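Local coordinates for vacuolar protein sorting-associated protein 53 (Saccharomyces cerevisiae, PDB 3NS4) that takes part in retrograde transport from endosomes to the late Golgi as a subunit of the GARP tethering complex, at residues P49-R60 with F154-W163. The protein carries 2 engineered substitutions. Residues are numbered along the deposited sequence; the frame is centred on the assembly and turned at random.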
# COMPACT_ATOMS: atom_id res chain seq x y z
N PRO A 49 -9.65 0.43 9.62
CA PRO A 49 -10.79 0.18 10.49
C PRO A 49 -10.37 -0.02 11.95
O PRO A 49 -9.25 -0.49 12.22
CB PRO A 49 -11.40 -1.10 9.90
CG PRO A 49 -10.26 -1.80 9.30
CD PRO A 49 -9.36 -0.72 8.76
N VAL A 50 -11.28 0.33 12.87
CA VAL A 50 -11.00 0.26 14.30
C VAL A 50 -11.53 -1.02 14.94
O VAL A 50 -12.75 -1.24 14.95
CB VAL A 50 -11.58 1.50 15.05
CG1 VAL A 50 -11.11 1.49 16.49
CG2 VAL A 50 -11.14 2.81 14.38
N PRO A 51 -10.62 -1.87 15.47
CA PRO A 51 -11.03 -3.08 16.15
C PRO A 51 -11.68 -2.71 17.47
O PRO A 51 -11.26 -1.76 18.13
CB PRO A 51 -9.71 -3.83 16.38
CG PRO A 51 -8.68 -2.78 16.42
CD PRO A 51 -9.14 -1.73 15.44
N PRO A 52 -12.70 -3.48 17.89
CA PRO A 52 -13.22 -4.67 17.22
C PRO A 52 -14.13 -4.37 16.04
O PRO A 52 -14.86 -3.36 16.02
CB PRO A 52 -14.00 -5.36 18.34
CG PRO A 52 -14.55 -4.20 19.13
CD PRO A 52 -13.58 -3.04 18.99
N PHE A 53 -14.10 -5.26 15.06
CA PHE A 53 -14.86 -5.07 13.85
C PHE A 53 -16.27 -5.65 13.90
O PHE A 53 -16.45 -6.78 14.33
CB PHE A 53 -14.16 -5.78 12.69
CG PHE A 53 -12.76 -5.32 12.40
CD1 PHE A 53 -11.84 -6.22 11.86
CD2 PHE A 53 -12.35 -4.02 12.63
CE1 PHE A 53 -10.55 -5.84 11.55
CE2 PHE A 53 -11.04 -3.62 12.34
CZ PHE A 53 -10.14 -4.53 11.80
N SER A 54 -17.25 -4.86 13.44
CA SER A 54 -18.65 -5.32 13.24
C SER A 54 -19.51 -4.15 12.78
O SER A 54 -19.03 -3.01 12.78
CB SER A 54 -19.27 -6.04 14.46
OG SER A 54 -19.62 -5.14 15.50
N LEU A 55 -20.76 -4.43 12.38
CA LEU A 55 -21.71 -3.36 11.95
C LEU A 55 -21.97 -2.42 13.16
O LEU A 55 -22.27 -1.22 13.00
CB LEU A 55 -22.97 -3.95 11.28
CG LEU A 55 -23.89 -3.12 10.36
CD1 LEU A 55 -23.14 -2.17 9.39
CD2 LEU A 55 -24.83 -4.07 9.59
N ALA A 56 -21.84 -2.99 14.37
CA ALA A 56 -21.75 -2.24 15.63
C ALA A 56 -20.22 -1.93 15.71
O ALA A 56 -19.50 -2.19 14.73
CB ALA A 56 -22.23 -3.07 16.80
N GLY A 57 -19.67 -1.41 16.81
CA GLY A 57 -18.23 -1.07 16.79
C GLY A 57 -17.92 -0.43 15.44
O GLY A 57 -16.91 -0.72 14.80
N SER A 58 -18.85 0.43 15.02
CA SER A 58 -18.89 1.17 13.74
C SER A 58 -20.01 2.23 13.90
O SER A 58 -20.62 2.26 14.98
CB SER A 58 -19.16 0.19 12.60
OG SER A 58 -18.11 -0.77 12.52
N LYS A 59 -20.34 3.10 12.93
CA LYS A 59 -19.83 3.27 11.54
C LYS A 59 -18.32 3.44 11.30
O LYS A 59 -17.54 3.62 12.26
CB LYS A 59 -20.51 4.51 10.91
CG LYS A 59 -22.01 4.38 10.70
CD LYS A 59 -22.65 5.66 10.13
CE LYS A 59 -24.18 5.50 10.10
NZ LYS A 59 -24.91 6.78 9.86
N ARG A 60 -17.93 3.38 10.02
CA ARG A 60 -16.55 3.63 9.60
C ARG A 60 -16.22 5.10 9.80
O ARG A 60 -17.06 5.96 9.56
CB ARG A 60 -16.32 3.31 8.12
CG ARG A 60 -16.43 1.86 7.69
CD ARG A 60 -15.51 0.89 8.45
NE ARG A 60 -14.12 1.34 8.49
CZ ARG A 60 -13.24 1.13 7.52
NH1 ARG A 60 -13.59 0.47 6.42
NH2 ARG A 60 -12.00 1.61 7.65
N PHE A 154 -7.61 -6.10 3.20
CA PHE A 154 -7.11 -4.95 3.90
C PHE A 154 -7.35 -3.77 2.98
O PHE A 154 -7.94 -2.75 3.39
CB PHE A 154 -5.66 -5.14 4.27
CG PHE A 154 -5.20 -4.22 5.34
CD1 PHE A 154 -6.13 -3.54 6.13
CD2 PHE A 154 -3.83 -4.10 5.64
CE1 PHE A 154 -5.71 -2.66 7.17
CE2 PHE A 154 -3.41 -3.23 6.69
CZ PHE A 154 -4.35 -2.51 7.45
N VAL A 155 -6.99 -3.93 1.71
CA VAL A 155 -7.25 -2.87 0.76
C VAL A 155 -8.72 -2.44 0.82
O VAL A 155 -9.00 -1.27 1.06
CB VAL A 155 -6.90 -3.29 -0.63
CG1 VAL A 155 -7.32 -2.26 -1.62
CG2 VAL A 155 -5.41 -3.50 -0.70
N LEU A 156 -9.64 -3.38 0.64
CA LEU A 156 -11.07 -3.05 0.65
C LEU A 156 -11.52 -2.33 1.94
O LEU A 156 -12.29 -1.35 1.91
CB LEU A 156 -11.91 -4.31 0.43
CG LEU A 156 -13.41 -4.09 0.22
CD1 LEU A 156 -13.66 -3.21 -1.01
CD2 LEU A 156 -14.11 -5.43 0.09
N ALA A 157 -11.03 -2.81 3.08
CA ALA A 157 -11.36 -2.18 4.32
C ALA A 157 -10.79 -0.76 4.27
O ALA A 157 -11.48 0.19 4.62
CB ALA A 157 -10.78 -2.96 5.47
N LEU A 158 -9.56 -0.61 3.80
CA LEU A 158 -8.95 0.72 3.75
C LEU A 158 -9.77 1.63 2.87
O LEU A 158 -9.89 2.82 3.18
CB LEU A 158 -7.48 0.68 3.32
CG LEU A 158 -6.65 -0.01 4.38
CD1 LEU A 158 -5.31 -0.38 3.87
CD2 LEU A 158 -6.55 0.88 5.58
N LYS A 159 -10.33 1.08 1.79
CA LYS A 159 -11.18 1.85 0.89
C LYS A 159 -12.39 2.48 1.59
O LYS A 159 -13.00 3.41 1.05
CB LYS A 159 -11.64 1.01 -0.28
CG LYS A 159 -10.68 0.96 -1.41
CD LYS A 159 -11.41 0.30 -2.56
CE LYS A 159 -11.12 0.98 -3.85
NZ LYS A 159 -11.40 2.46 -3.78
N GLY A 160 -12.75 1.97 2.77
CA GLY A 160 -13.80 2.59 3.58
C GLY A 160 -15.13 1.90 3.67
O GLY A 160 -16.04 2.37 4.36
N ILE A 161 -15.25 0.77 2.97
CA ILE A 161 -16.47 -0.06 2.89
C ILE A 161 -16.95 -0.38 4.32
O ILE A 161 -16.13 -0.59 5.21
CB ILE A 161 -16.15 -1.36 2.12
CG1 ILE A 161 -17.37 -2.03 1.61
CG2 ILE A 161 -15.41 -2.38 2.98
CD1 ILE A 161 -17.04 -3.44 1.17
N PRO A 162 -18.26 -0.35 4.57
CA PRO A 162 -18.67 -0.73 5.95
C PRO A 162 -18.66 -2.24 6.13
O PRO A 162 -18.43 -2.97 5.18
CB PRO A 162 -20.08 -0.17 6.08
CG PRO A 162 -20.56 -0.01 4.65
CD PRO A 162 -19.36 0.30 3.82
N TRP A 163 -18.88 -2.70 7.36
CA TRP A 163 -18.91 -4.15 7.65
C TRP A 163 -20.22 -4.82 7.24
O TRP A 163 -20.95 -5.38 8.07
CB TRP A 163 -18.61 -4.42 9.14
CG TRP A 163 -17.21 -4.00 9.54
CD1 TRP A 163 -16.85 -2.98 10.41
CD2 TRP A 163 -15.99 -4.57 9.06
NE1 TRP A 163 -15.48 -2.92 10.50
CE2 TRP A 163 -14.93 -3.87 9.68
CE3 TRP A 163 -15.69 -5.61 8.16
CZ2 TRP A 163 -13.59 -4.18 9.43
CZ3 TRP A 163 -14.36 -5.92 7.92
CH2 TRP A 163 -13.32 -5.21 8.55
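F53 stacks on W163 and R60 binds backbone carbonyls in a contact between a loop and the end of a helix. Residues 49-60 lie in the loop between helices 20-47 and 64-87. They pack on the last turn of helix 149-159 and on the chain that leaves it. The two rings form an offset stack, with centroids 4.6 Å apart and planes at 30°. CZ2 of W163 lies over one face of the F53 ring, near its rim. F53 CB sits over the W163 six-membered ring as a CH-pi contact, 4.0 Å from the centroid. P49 packs between the indole of W163 and A157 of the helix. P49 CB reaches W163 CZ2 at 3.8 Å, and P49 CG meets A157 CB at 4.0 Å. Beyond the stack, F53 and W163 both touch L211 of helix 201-212.

Helix 149-159, in the C-terminal helical domain of Vps53, ends in a Schellman motif, with G160 at positive phi. R60 adds a side-chain grip to this end. Its chain bends at chi2 (-56°) and chi3 (-50°), which brings the guanidinium edge to the carbonyls. R60 NH1 donates to A157 O at 2.8 Å in a nearly straight bond, and to I161 O at 3.0 Å. Both acceptors lie in the guanidinium plane, so the group is held at its edge, while P49 CB lies against one face. A157 O also accepts from G160 N, so one carbonyl serves both the turn and the arginine. W163 also meets W168 of helix 165-178, the two rings nearly parallel.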